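Local structure of outer surface protein (Bacillus cereus ATCC 14579, 1X7F) at residues Met25-Gly30 against Asn266-Gln271; Glu144-Asn149 against Cys170-Pro175; Leu181-Phe186 against Leu223-Asn228; Ser200-Thr205 against Gly242-Val247. The protein is of uncharacterised function but is probably a 6-phospho-N-acetylmuramidase acting on phosphorylated muramic acid derivatives of the cell wall. All blocks are in the same frame, centred on the assembly; numbering follows the deposited sequence.

Interaction 1: residues Met25-Gly30 against Asn266-Gln271; sequences MERKLG and NRYMLQ
Arg27 and Arg267 reach past each other, each guanidinium donating to the other residue's backbone carbonyl. Arg27 NH1 bonds Arg267 O at 2.8 Å, lying in the carbonyl plane on a lone pair, and the acceptor sits at the edge of the guanidinium. The return bond, Arg267 NH1 to Arg27 O, is also 2.8 Å, but its donor is tilted 20° from the carbonyl plane. Both arginine chains run extended from CG to NE, which carries each charged group across to the partner backbone. The Arg267 guanidinium lies with one face against Leu29, whose CD1 comes within 3.6 Å of NH2. One water accepts from Leu29 N and, more weakly, from Arg267 NH1.

Tyr268, in one of its two conformers, slides antiparallel to Arg27 and brings CE2 to 3.8 Å from Arg27 CB; its OH accepts only a weak bond from Arg27 N. Behind these residues, Asn266 OD1 takes the Tyr268 N-H in an Asx turn, while Gln271 OE1 accepts from Asn266 N. Arg267 NH2 also donates to Gly54 O. Trp239 of helix 231-240 packs against Arg27, Leu29 and Arg267, where strand 28-33 meets the linker running from helix 256-264 into strand 270-276.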
loop_
_atom_site.group_PDB
_atom_site.type_symbol
_atom_site.label_atom_id
_atom_site.label_comp_id
_atom_site.label_asym_id
_atom_site.label_seq_id
_atom_site.Cartn_x
_atom_site.Cartn_y
_atom_site.Cartn_z
ATOM N N MET A 25 11.682 8.242 1.912
ATOM C CA MET A 25 10.661 8.421 2.995
ATOM C C MET A 25 10.184 7.082 3.563
ATOM O O MET A 25 9.841 6.164 2.813
ATOM C CB MET A 25 9.479 9.267 2.500
ATOM C CG MET A 25 8.337 9.446 3.509
ATOM S SD MET A 25 7.641 11.118 3.494
ATOM C CE MET A 25 8.650 11.928 4.733
ATOM N N GLU A 26 10.183 6.994 4.892
ATOM C CA GLU A 26 9.728 5.817 5.626
ATOM C C GLU A 26 8.275 5.474 5.302
ATOM O O GLU A 26 7.454 6.373 5.079
ATOM C CB GLU A 26 9.941 6.020 7.136
ATOM C CG GLU A 26 8.768 5.612 8.020
ATOM C CD GLU A 26 8.973 5.938 9.495
ATOM O OE1 GLU A 26 9.397 7.074 9.824
ATOM O OE2 GLU A 26 8.694 5.052 10.335
ATOM N N ARG A 27 7.980 4.173 5.260
ATOM C CA ARG A 27 6.639 3.658 4.934
ATOM C C ARG A 27 6.020 2.990 6.151
ATOM O O ARG A 27 6.638 2.131 6.782
ATOM C CB ARG A 27 6.695 2.690 3.741
ATOM C CG ARG A 27 6.909 3.416 2.422
ATOM C CD ARG A 27 7.195 2.546 1.222
ATOM N NE ARG A 27 7.560 3.374 0.073
ATOM C CZ ARG A 27 7.763 2.926 -1.163
ATOM N NH1 ARG A 27 7.642 1.634 -1.446
ATOM N NH2 ARG A 27 8.091 3.778 -2.126
ATOM N N LYS A 28 4.815 3.418 6.504
ATOM C CA LYS A 28 4.168 2.931 7.712
ATOM C C LYS A 28 2.951 2.109 7.383
ATOM O O LYS A 28 2.333 2.293 6.328
ATOM C CB LYS A 28 3.743 4.088 8.625
ATOM C CG LYS A 28 4.871 4.845 9.276
ATOM C CD LYS A 28 4.290 5.865 10.255
ATOM C CE LYS A 28 5.356 6.812 10.820
ATOM N NZ LYS A 28 4.882 7.522 12.064
ATOM N N LEU A 29 2.614 1.209 8.306
ATOM C CA LEU A 29 1.315 0.545 8.323
ATOM C C LEU A 29 0.452 1.164 9.419
ATOM O O LEU A 29 0.939 1.466 10.512
ATOM C CB LEU A 29 1.463 -0.966 8.525
ATOM C CG LEU A 29 1.744 -1.739 7.226
ATOM C CD1 LEU A 29 2.297 -3.128 7.529
ATOM C CD2 LEU A 29 0.464 -1.795 6.311
ATOM N N GLY A 30 -0.833 1.351 9.115
ATOM C CA GLY A 30 -1.773 1.915 10.075
ATOM C C GLY A 30 -3.034 1.096 10.222
ATOM O O GLY A 30 -3.317 0.239 9.393
ATOM N N ASN A 266 7.497 -6.821 2.343
ATOM C CA ASN A 266 8.558 -5.863 2.079
ATOM C C ASN A 266 7.911 -4.584 1.555
ATOM O O ASN A 266 7.211 -4.592 0.551
ATOM C CB ASN A 266 9.587 -6.427 1.074
ATOM C CG ASN A 266 10.871 -5.582 0.984
ATOM O OD1 ASN A 266 10.828 -4.357 1.014
ATOM N ND2 ASN A 266 12.009 -6.247 0.832
ATOM N N ARG A 267 8.138 -3.479 2.251
ATOM C CA ARG A 267 7.400 -2.245 1.964
ATOM C C ARG A 267 8.061 -1.438 0.870
ATOM O O ARG A 267 7.415 -0.598 0.237
ATOM C CB ARG A 267 7.302 -1.375 3.215
ATOM C CG ARG A 267 6.673 -2.080 4.394
ATOM C CD ARG A 267 6.447 -1.179 5.608
ATOM N NE ARG A 267 5.985 -1.954 6.752
ATOM C CZ ARG A 267 5.888 -1.489 7.988
ATOM N NH1 ARG A 267 6.238 -0.242 8.274
ATOM N NH2 ARG A 267 5.477 -2.294 8.952
ATOM N N TYR A 268 9.346 -1.744 0.671
ATOM C CA TYR A 268 10.282 -0.979 -0.149
ATOM C C TYR A 268 10.743 -1.742 -1.404
ATOM O O TYR A 268 11.648 -1.298 -2.111
ATOM C CB TYR A 268 11.501 -0.565 0.702
ATOM C CG TYR A 268 11.129 0.020 2.056
ATOM C CD1 TYR A 268 11.163 -0.764 3.215
ATOM C CD2 TYR A 268 10.725 1.352 2.175
ATOM C CE1 TYR A 268 10.813 -0.231 4.459
ATOM C CE2 TYR A 268 10.377 1.894 3.412
ATOM C CZ TYR A 268 10.422 1.100 4.552
ATOM O OH TYR A 268 10.075 1.638 5.779
ATOM N N MET A 269 10.115 -2.888 -1.661
ATOM C CA MET A 269 10.256 -3.634 -2.916
ATOM C C MET A 269 9.087 -4.528 -3.307
ATOM O O MET A 269 8.492 -5.196 -2.478
ATOM C CB MET A 269 11.541 -4.428 -2.953
ATOM C CG MET A 269 11.930 -4.774 -4.377
ATOM S SD MET A 269 13.163 -6.010 -4.313
ATOM C CE MET A 269 12.461 -7.073 -3.047
ATOM N N LEU A 270 8.797 -4.545 -4.601
ATOM C CA LEU A 270 7.738 -5.364 -5.162
ATOM C C LEU A 270 8.022 -6.860 -5.037
ATOM O O LEU A 270 9.098 -7.326 -5.421
ATOM C CB LEU A 270 7.527 -4.999 -6.622
ATOM C CG LEU A 270 6.326 -5.622 -7.346
ATOM C CD1 LEU A 270 4.994 -5.240 -6.679
ATOM C CD2 LEU A 270 6.362 -5.146 -8.779
ATOM N N GLN A 271 7.055 -7.595 -4.484
ATOM C CA GLN A 271 7.145 -9.044 -4.311
ATOM C C GLN A 271 5.940 -9.670 -5.002
ATOM O O GLN A 271 4.797 -9.390 -4.643
ATOM C CB GLN A 271 7.152 -9.448 -2.835
ATOM C CG GLN A 271 8.202 -8.777 -1.960
ATOM C CD GLN A 271 8.029 -9.120 -0.491
ATOM O OE1 GLN A 271 7.055 -8.684 0.152
ATOM N NE2 GLN A 271 8.975 -9.892 0.056
HETATM O O HOH W 1 4.466 1.111 10.413
#

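Interaction 2: residues Glu144-Asn149 against Cys170-Pro175; sequences ELNVSN and CHNFYP
Asn146 and Cys170 form a parallel bridge, with Cys170 N bonded to Leu145 O at 2.8 Å and Val147 N to Cys170 O at 3.2 Å. The bridge joins strands 142-146 and 167-170 of the TIM barrel at their C-terminal ends, beyond which both chains turn into loops. Asn146 OD1 accepts from Ser148 N in an Asx turn, bending the first chain so that Val147 and Ser148 face the second.

Val147 covers one face of the His171 imidazole in a CH-pi contact, its CB 3.8 Å from the ring centroid and 7° off the normal. Phe186 stacks with the same imidazole, and Ser190 OG bonds its NE2. These contacts, with a hydrogen bond at ND1, restrain the rotation of a buried ring.

On the side of the sheet that bears Glu144, its carboxylate packs closely on Cys170, with CD 3.2 Å from CB, while OE1 forms a salt bridge with Arg57. Its CG lies anti to the backbone N (chi1 -175°), and the extended chain beyond sets the face of the carboxylate over Cys170 CB. Farther out, Tyr174 OH meets Ser148 CB at 3.7 Å. Ser148 OG ties the two loops together at the edge of the imidazole: it accepts from Asn172 N at 2.8 Å, and it shares a hydrogen bond with His171 ND1, also 2.8 Å long.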
loop_
_atom_site.group_PDB
_atom_site.type_symbol
_atom_site.label_atom_id
_atom_site.label_comp_id
_atom_site.label_asym_id
_atom_site.label_seq_id
_atom_site.Cartn_x
_atom_site.Cartn_y
_atom_site.Cartn_z
ATOM N N GLU A 144 -3.221 17.111 9.067
ATOM C CA GLU A 144 -3.475 16.194 7.955
ATOM C C GLU A 144 -4.509 16.751 6.976
ATOM O O GLU A 144 -5.629 17.087 7.356
ATOM C CB GLU A 144 -3.897 14.811 8.450
ATOM C CG GLU A 144 -4.051 13.805 7.315
ATOM C CD GLU A 144 -4.069 12.376 7.798
ATOM O OE1 GLU A 144 -3.010 11.726 7.770
ATOM O OE2 GLU A 144 -5.138 11.894 8.203
ATOM N N LEU A 145 -4.110 16.854 5.714
ATOM C CA LEU A 145 -4.983 17.355 4.667
ATOM C C LEU A 145 -5.582 16.201 3.863
ATOM O O LEU A 145 -5.029 15.097 3.826
ATOM C CB LEU A 145 -4.218 18.297 3.733
ATOM C CG LEU A 145 -3.482 19.500 4.328
ATOM C CD1 LEU A 145 -2.616 20.106 3.257
ATOM C CD2 LEU A 145 -4.445 20.545 4.902
ATOM N N ASN A 146 -6.714 16.473 3.227
ATOM C CA ASN A 146 -7.361 15.523 2.338
ATOM C C ASN A 146 -6.630 15.517 0.996
ATOM O O ASN A 146 -6.606 16.526 0.293
ATOM C CB ASN A 146 -8.842 15.916 2.146
ATOM C CG ASN A 146 -9.687 14.794 1.536
ATOM O OD1 ASN A 146 -9.175 13.847 0.920
ATOM N ND2 ASN A 146 -10.986 14.890 1.727
ATOM N N VAL A 147 -6.039 14.382 0.642
ATOM C CA VAL A 147 -5.356 14.235 -0.656
ATOM C C VAL A 147 -6.360 14.096 -1.810
ATOM O O VAL A 147 -6.061 14.492 -2.942
ATOM C CB VAL A 147 -4.348 13.060 -0.644
ATOM C CG1 VAL A 147 -3.511 13.021 -1.921
ATOM C CG2 VAL A 147 -3.412 13.206 0.531
ATOM N N SER A 148 -7.562 13.594 -1.495
ATOM C CA SER A 148 -8.536 13.172 -2.500
ATOM C C SER A 148 -9.221 14.261 -3.340
ATOM O O SER A 148 -10.089 13.947 -4.146
ATOM C CB SER A 148 -9.590 12.249 -1.870
ATOM O OG SER A 148 -8.981 11.148 -1.219
ATOM N N ASN A 149 -8.833 15.519 -3.150
ATOM C CA ASN A 149 -9.353 16.622 -3.950
ATOM C C ASN A 149 -8.260 17.118 -4.897
ATOM O O ASN A 149 -7.233 17.643 -4.460
ATOM C CB ASN A 149 -9.853 17.756 -3.047
ATOM C CG ASN A 149 -10.901 18.647 -3.724
ATOM O OD1 ASN A 149 -11.215 18.498 -4.908
ATOM N ND2 ASN A 149 -11.451 19.579 -2.954
ATOM N N CYS A 170 -3.751 12.556 3.851
ATOM C CA CYS A 170 -4.375 11.248 3.739
ATOM C C CYS A 170 -5.610 11.326 2.861
ATOM O O CYS A 170 -6.419 12.244 2.982
ATOM C CB CYS A 170 -4.713 10.671 5.118
ATOM S SG CYS A 170 -5.378 8.998 5.092
ATOM N N HIS A 171 -5.732 10.350 1.970
ATOM C CA HIS A 171 -6.903 10.188 1.130
ATOM C C HIS A 171 -8.146 9.865 1.947
ATOM O O HIS A 171 -8.024 9.434 3.100
ATOM C CB HIS A 171 -6.663 9.042 0.176
ATOM C CG HIS A 171 -5.939 9.427 -1.069
ATOM N ND1 HIS A 171 -6.580 9.966 -2.166
ATOM C CD2 HIS A 171 -4.637 9.297 -1.416
ATOM C CE1 HIS A 171 -5.699 10.177 -3.126
ATOM N NE2 HIS A 171 -4.511 9.788 -2.692
ATOM N N ASN A 172 -9.329 10.067 1.347
ATOM C CA ASN A 172 -10.590 9.570 1.909
ATOM C C ASN A 172 -10.695 8.067 1.695
ATOM O O ASN A 172 -9.980 7.490 0.870
ATOM C CB ASN A 172 -11.805 10.210 1.240
ATOM C CG ASN A 172 -12.129 11.591 1.765
ATOM O OD1 ASN A 172 -11.997 11.884 2.954
ATOM N ND2 ASN A 172 -12.596 12.451 0.867
ATOM N N PHE A 173 -11.597 7.426 2.431
ATOM C CA PHE A 173 -12.016 6.085 2.063
ATOM C C PHE A 173 -13.476 6.193 1.662
ATOM O O PHE A 173 -14.092 7.240 1.883
ATOM C CB PHE A 173 -11.754 5.031 3.160
ATOM C CG PHE A 173 -12.393 5.330 4.504
ATOM C CD1 PHE A 173 -13.760 5.554 4.623
ATOM C CD2 PHE A 173 -11.614 5.295 5.671
ATOM C CE1 PHE A 173 -14.351 5.796 5.853
ATOM C CE2 PHE A 173 -12.182 5.532 6.917
ATOM C CZ PHE A 173 -13.562 5.796 7.013
ATOM N N TYR A 174 -14.017 5.125 1.061
ATOM C CA TYR A 174 -15.352 5.181 0.436
ATOM C C TYR A 174 -16.212 3.974 0.807
ATOM O O TYR A 174 -16.024 2.877 0.253
ATOM C CB TYR A 174 -15.210 5.367 -1.088
ATOM C CG TYR A 174 -14.558 6.685 -1.396
ATOM C CD1 TYR A 174 -13.163 6.798 -1.475
ATOM C CD2 TYR A 174 -15.333 7.851 -1.536
ATOM C CE1 TYR A 174 -12.553 8.046 -1.703
ATOM C CE2 TYR A 174 -14.738 9.093 -1.779
ATOM C CZ TYR A 174 -13.353 9.177 -1.852
ATOM O OH TYR A 174 -12.764 10.402 -2.084
ATOM N N PRO A 175 -17.119 4.180 1.775
ATOM C CA PRO A 175 -17.988 3.119 2.308
ATOM C C PRO A 175 -19.016 2.604 1.321
ATOM O O PRO A 175 -19.464 1.466 1.470
ATOM C CB PRO A 175 -18.734 3.818 3.470
ATOM C CG PRO A 175 -17.890 5.036 3.780
ATOM C CD PRO A 175 -17.361 5.472 2.455
#

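Interaction 3: residues Leu181-Phe186 against Leu223-Asn228; sequences LPYDYF and LEEHRN
Leu223 wedges its side chain against the start of helix 183-195, where a beta-alpha loop of the TIM barrel leads into the helix with Pro182 at the N-cap. The tight part is apolar. Leu223 CD1 sits over the centre of the Phe186 ring, 4.0 Å from the centroid and 11° off its normal, and CD2 packs 3.7 Å from Phe186 CB. Leu238 of helix 231-240 also touches the Phe186 side chain. A single backbone bond, Glu224 N to Leu181 O at 3.0 Å, joins the two segments beside this packing.

Toward solvent the fit is looser and water takes part. Glu225 OE1 comes obliquely to within 3.5 Å of Tyr183 CB, while Tyr183 OH bonds Tyr374 OH. One water donates to Leu181 O and to Glu225 OE1 and accepts from Glu225 N, bridging the segments. Away from the water, the buried Arg227 holds the Glu224 carboxylate side-on, with NE 2.7 Å from OE2 and NH2 2.8 Å from OE1.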
loop_
_atom_site.group_PDB
_atom_site.type_symbol
_atom_site.label_atom_id
_atom_site.label_comp_id
_atom_site.label_asym_id
_atom_site.label_seq_id
_atom_site.Cartn_x
_atom_site.Cartn_y
_atom_site.Cartn_z
ATOM N N LEU A 181 -12.185 6.018 -5.569
ATOM C CA LEU A 181 -11.489 6.800 -6.603
ATOM C C LEU A 181 -11.060 5.940 -7.796
ATOM O O LEU A 181 -10.674 4.783 -7.600
ATOM C CB LEU A 181 -10.245 7.505 -6.023
ATOM C CG LEU A 181 -10.455 8.432 -4.816
ATOM C CD1 LEU A 181 -9.158 9.173 -4.465
ATOM C CD2 LEU A 181 -11.644 9.404 -5.044
ATOM N N PRO A 182 -11.129 6.495 -9.013
ATOM C CA PRO A 182 -10.545 5.842 -10.185
ATOM C C PRO A 182 -9.039 6.018 -10.181
ATOM O O PRO A 182 -8.517 6.949 -9.547
ATOM C CB PRO A 182 -11.182 6.587 -11.377
ATOM C CG PRO A 182 -11.507 7.950 -10.851
ATOM C CD PRO A 182 -11.807 7.761 -9.376
ATOM N N TYR A 183 -8.354 5.124 -10.884
ATOM C CA TYR A 183 -6.910 5.085 -10.845
ATOM C C TYR A 183 -6.216 6.384 -11.283
ATOM O O TYR A 183 -5.384 6.912 -10.556
ATOM C CB TYR A 183 -6.353 3.892 -11.647
ATOM C CG TYR A 183 -4.864 3.772 -11.462
ATOM C CD1 TYR A 183 -4.338 3.288 -10.265
ATOM C CD2 TYR A 183 -3.979 4.180 -12.462
ATOM C CE1 TYR A 183 -2.976 3.184 -10.080
ATOM C CE2 TYR A 183 -2.601 4.081 -12.288
ATOM C CZ TYR A 183 -2.112 3.589 -11.099
ATOM O OH TYR A 183 -0.765 3.493 -10.909
ATOM N N ASP A 184 -6.522 6.881 -12.473
ATOM C CA ASP A 184 -5.809 8.066 -12.965
ATOM C C ASP A 184 -6.041 9.297 -12.078
ATOM O O ASP A 184 -5.118 10.080 -11.862
ATOM C CB ASP A 184 -6.150 8.369 -14.433
ATOM C CG ASP A 184 -5.578 7.331 -15.410
ATOM O OD1 ASP A 184 -4.562 6.646 -15.111
ATOM O OD2 ASP A 184 -6.091 7.147 -16.536
ATOM N N TYR A 185 -7.267 9.468 -11.581
ATOM C CA TYR A 185 -7.580 10.573 -10.676
ATOM C C TYR A 185 -6.764 10.459 -9.382
ATOM O O TYR A 185 -6.177 11.442 -8.920
ATOM C CB TYR A 185 -9.098 10.648 -10.392
ATOM C CG TYR A 185 -9.502 11.732 -9.411
ATOM C CD1 TYR A 185 -9.691 13.049 -9.837
ATOM C CD2 TYR A 185 -9.697 11.443 -8.055
ATOM C CE1 TYR A 185 -10.060 14.045 -8.949
ATOM C CE2 TYR A 185 -10.062 12.439 -7.149
ATOM C CZ TYR A 185 -10.231 13.736 -7.602
ATOM O OH TYR A 185 -10.590 14.730 -6.721
ATOM N N PHE A 186 -6.740 9.253 -8.813
ATOM C CA PHE A 186 -6.002 8.943 -7.586
ATOM C C PHE A 186 -4.511 9.282 -7.687
ATOM O O PHE A 186 -3.905 9.773 -6.726
ATOM C CB PHE A 186 -6.197 7.461 -7.249
ATOM C CG PHE A 186 -5.187 6.906 -6.274
ATOM C CD1 PHE A 186 -5.407 6.992 -4.900
ATOM C CD2 PHE A 186 -4.025 6.298 -6.729
ATOM C CE1 PHE A 186 -4.489 6.488 -4.003
ATOM C CE2 PHE A 186 -3.092 5.783 -5.826
ATOM C CZ PHE A 186 -3.330 5.881 -4.463
ATOM N N LEU A 223 -9.064 3.496 -3.269
ATOM C CA LEU A 223 -9.250 3.129 -4.678
ATOM C C LEU A 223 -10.437 2.193 -4.787
ATOM O O LEU A 223 -10.533 1.210 -4.029
ATOM C CB LEU A 223 -7.999 2.427 -5.243
ATOM C CG LEU A 223 -6.882 3.339 -5.754
ATOM C CD1 LEU A 223 -5.518 2.615 -5.756
ATOM C CD2 LEU A 223 -7.203 3.942 -7.143
ATOM N N GLU A 224 -11.324 2.467 -5.736
ATOM C CA GLU A 224 -12.462 1.570 -5.935
ATOM C C GLU A 224 -12.002 0.157 -6.283
ATOM O O GLU A 224 -12.585 -0.817 -5.800
ATOM C CB GLU A 224 -13.445 2.111 -6.997
ATOM C CG GLU A 224 -14.710 1.275 -7.149
ATOM C CD GLU A 224 -15.435 1.065 -5.826
ATOM O OE1 GLU A 224 -15.422 1.990 -4.985
ATOM O OE2 GLU A 224 -16.042 -0.018 -5.619
ATOM N N GLU A 225 -10.937 0.050 -7.078
ATOM C CA GLU A 225 -10.477 -1.254 -7.598
ATOM C C GLU A 225 -9.969 -2.189 -6.503
ATOM O O GLU A 225 -9.806 -3.397 -6.731
ATOM C CB GLU A 225 -9.408 -1.065 -8.688
ATOM C CG GLU A 225 -8.129 -0.381 -8.186
ATOM C CD GLU A 225 -7.311 0.179 -9.329
ATOM O OE1 GLU A 225 -7.748 1.181 -9.958
ATOM O OE2 GLU A 225 -6.227 -0.378 -9.599
ATOM N N HIS A 226 -9.741 -1.631 -5.314
ATOM C CA HIS A 226 -9.235 -2.379 -4.174
ATOM C C HIS A 226 -10.334 -3.030 -3.338
ATOM O O HIS A 226 -10.035 -3.876 -2.495
ATOM C CB HIS A 226 -8.402 -1.465 -3.274
ATOM C CG HIS A 226 -7.035 -1.165 -3.804
ATOM N ND1 HIS A 226 -6.168 -0.303 -3.164
ATOM C CD2 HIS A 226 -6.374 -1.625 -4.894
ATOM C CE1 HIS A 226 -5.036 -0.240 -3.838
ATOM N NE2 HIS A 226 -5.133 -1.037 -4.892
ATOM N N ARG A 227 -11.592 -2.644 -3.565
ATOM C CA ARG A 227 -12.714 -3.057 -2.702
ATOM C C ARG A 227 -12.825 -4.575 -2.480
ATOM O O ARG A 227 -13.199 -5.042 -1.386
ATOM C CB ARG A 227 -14.034 -2.517 -3.254
ATOM C CG ARG A 227 -15.213 -2.605 -2.277
ATOM C CD ARG A 227 -16.448 -1.806 -2.724
ATOM N NE ARG A 227 -16.118 -0.392 -2.922
ATOM C CZ ARG A 227 -16.009 0.507 -1.942
ATOM N NH1 ARG A 227 -16.217 0.173 -0.663
ATOM N NH2 ARG A 227 -15.690 1.752 -2.243
ATOM N N ASN A 228 -12.509 -5.338 -3.527
ATOM C CA ASN A 228 -12.615 -6.799 -3.459
ATOM C C ASN A 228 -11.299 -7.520 -3.759
ATOM O O ASN A 228 -11.313 -8.637 -4.277
ATOM C CB ASN A 228 -13.737 -7.290 -4.385
ATOM C CG ASN A 228 -15.091 -6.639 -4.066
ATOM O OD1 ASN A 228 -15.647 -6.825 -2.976
ATOM N ND2 ASN A 228 -15.619 -5.878 -5.017
HETATM O O HOH W 2 -10.094 2.298 -8.882
#

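Interaction 4: residues Ser200-Thr205 against Gly242-Val247; sequences SAAFIT and GLIDDV
This is a buried contact between neighbouring parallel strands, 201-204 and 246-249, reinforced at its start by the side chains of Ser200 and Asp245. Ala201 pairs with Asp246 and Ala202 with Val247. The backbone bonds run from Asp246 N to Ser200 O (3.0 Å) and from Ala202 N to Asp246 O (3.2 Å). Ser200 O also takes the N-H of Asp245, which approaches from above the carbonyl plane, so two successive amides converge on one oxygen.

Ser200 is gripped from several sides. Its N donates to Asp245 OD2 at 2.9 Å, meeting the carboxylate on its anti side. In one of its two conformers a chi1 of 59° tucks OG over the backbone, flanked by N and C, and points the hydroxyl at Leu243 O, to which it donates at 2.7 Å.

In the TIM barrel these are the seventh and eighth strands, and successive residues face its inside and outside alternately. On the inner side Ala201 CB touches Asp246 CB at 3.7 Å, and the Asp246 carboxylate forms salt bridges with Arg57 and Arg199. The other side is apolar and covered by helices 183-195 and 231-240: Ala202 CB meets Ile244 CD1 at 4.1 Å, and the Ile204 and Val247 side chains cross at about a right angle, bringing Ile204 CD1 to 3.6 Å from Val247 CG1.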
loop_
_atom_site.group_PDB
_atom_site.type_symbol
_atom_site.label_atom_id
_atom_site.label_comp_id
_atom_site.label_asym_id
_atom_site.label_seq_id
_atom_site.Cartn_x
_atom_site.Cartn_y
_atom_site.Cartn_z
ATOM N N SER A 200 2.240 11.116 2.380
ATOM C CA SER A 200 0.914 10.711 1.924
ATOM C C SER A 200 0.499 9.382 2.528
ATOM O O SER A 200 1.338 8.589 2.954
ATOM C CB SER A 200 0.861 10.627 0.399
ATOM O OG SER A 200 1.813 9.702 -0.078
ATOM N N ALA A 201 -0.809 9.158 2.559
ATOM C CA ALA A 201 -1.380 7.914 3.035
ATOM C C ALA A 201 -2.704 7.648 2.300
ATOM O O ALA A 201 -3.376 8.575 1.844
ATOM C CB ALA A 201 -1.595 7.979 4.572
ATOM N N ALA A 202 -3.057 6.372 2.184
ATOM C CA ALA A 202 -4.358 5.959 1.660
ATOM C C ALA A 202 -4.855 4.763 2.470
ATOM O O ALA A 202 -4.089 4.145 3.242
ATOM C CB ALA A 202 -4.265 5.595 0.156
ATOM N N PHE A 203 -6.118 4.421 2.244
ATOM C CA PHE A 203 -6.816 3.377 2.992
ATOM C C PHE A 203 -7.025 2.102 2.190
ATOM O O PHE A 203 -7.345 2.138 0.993
ATOM C CB PHE A 203 -8.189 3.881 3.423
ATOM C CG PHE A 203 -8.160 4.862 4.569
ATOM C CD1 PHE A 203 -8.352 6.229 4.344
ATOM C CD2 PHE A 203 -7.978 4.418 5.879
ATOM C CE1 PHE A 203 -8.378 7.127 5.411
ATOM C CE2 PHE A 203 -7.994 5.305 6.940
ATOM C CZ PHE A 203 -8.188 6.662 6.703
ATOM N N ILE A 204 -6.849 0.975 2.869
ATOM C CA ILE A 204 -7.209 -0.327 2.329
ATOM C C ILE A 204 -8.277 -0.958 3.218
ATOM O O ILE A 204 -8.499 -0.531 4.357
ATOM C CB ILE A 204 -5.968 -1.250 2.222
ATOM C CG1 ILE A 204 -5.404 -1.606 3.612
ATOM C CG2 ILE A 204 -4.931 -0.642 1.276
ATOM C CD1 ILE A 204 -4.241 -2.589 3.570
ATOM N N THR A 205 -8.943 -1.978 2.697
ATOM C CA THR A 205 -10.051 -2.581 3.412
ATOM C C THR A 205 -9.803 -4.038 3.791
ATOM O O THR A 205 -9.299 -4.843 2.993
ATOM C CB THR A 205 -11.352 -2.412 2.608
ATOM O OG1 THR A 205 -12.474 -2.823 3.404
ATOM C CG2 THR A 205 -11.387 -3.332 1.387
ATOM N N GLY A 242 4.687 4.239 -5.934
ATOM C CA GLY A 242 5.703 5.207 -5.512
ATOM C C GLY A 242 5.140 6.514 -4.958
ATOM O O GLY A 242 5.894 7.444 -4.683
ATOM N N LEU A 243 3.820 6.597 -4.789
ATOM C CA LEU A 243 3.190 7.870 -4.423
ATOM C C LEU A 243 2.542 7.862 -3.038
ATOM O O LEU A 243 1.998 8.878 -2.599
ATOM C CB LEU A 243 2.161 8.293 -5.491
ATOM C CG LEU A 243 2.653 8.544 -6.929
ATOM C CD1 LEU A 243 1.483 8.941 -7.823
ATOM C CD2 LEU A 243 3.789 9.588 -7.021
ATOM N N ILE A 244 2.592 6.717 -2.364
ATOM C CA ILE A 244 1.936 6.538 -1.078
ATOM C C ILE A 244 2.974 6.039 -0.104
ATOM O O ILE A 244 3.685 5.079 -0.395
ATOM C CB ILE A 244 0.711 5.554 -1.181
ATOM C CG1 ILE A 244 -0.379 6.097 -2.129
ATOM C CG2 ILE A 244 0.098 5.250 0.206
ATOM C CD1 ILE A 244 -1.078 7.431 -1.647
ATOM N N ASP A 245 3.078 6.716 1.037
ATOM C CA ASP A 245 3.995 6.320 2.099
ATOM C C ASP A 245 3.340 5.381 3.104
ATOM O O ASP A 245 3.891 4.330 3.415
ATOM C CB ASP A 245 4.548 7.559 2.816
ATOM C CG ASP A 245 5.103 8.576 1.848
ATOM O OD1 ASP A 245 5.911 8.194 0.972
ATOM O OD2 ASP A 245 4.785 9.777 1.869
ATOM N N ASP A 246 2.168 5.764 3.608
ATOM C CA ASP A 246 1.516 5.019 4.686
ATOM C C ASP A 246 0.263 4.284 4.213
ATOM O O ASP A 246 -0.557 4.837 3.479
ATOM C CB ASP A 246 1.195 5.957 5.872
ATOM C CG ASP A 246 2.447 6.564 6.498
ATOM O OD1 ASP A 246 3.572 6.197 6.079
ATOM O OD2 ASP A 246 2.422 7.403 7.424
ATOM N N VAL A 247 0.125 3.032 4.638
ATOM C CA VAL A 247 -1.030 2.224 4.260
ATOM C C VAL A 247 -1.861 1.951 5.519
ATOM O O VAL A 247 -1.368 1.368 6.481
ATOM C CB VAL A 247 -0.598 0.921 3.508
ATOM C CG1 VAL A 247 -1.773 -0.026 3.307
ATOM C CG2 VAL A 247 0.036 1.266 2.162
#

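Overall arrangement
Interactions 2, 3 and 4 all belong to the TIM barrel, whereas interaction 1 ties its first strand to the linker entering the second, mostly beta part of the chain. Along the sequence, interaction 1 spans the whole barrel and encloses the others; interaction 2 closes before interactions 3 and 4 open, and those two alternate their segments. Interactions 1 and 4 have centres about 10 Å apart and share the pairing of strands 28-33 and 246-249. Interactions 2 and 4, their centres also about 10 Å apart, meet where His171 N bonds Ala201 O, joining the sixth and seventh strands and completing the ring. Interaction 3, its centre about 12 Å from those of interactions 2 and 4, packs the start of helix 183-195 against the loop preceding helix 231-240.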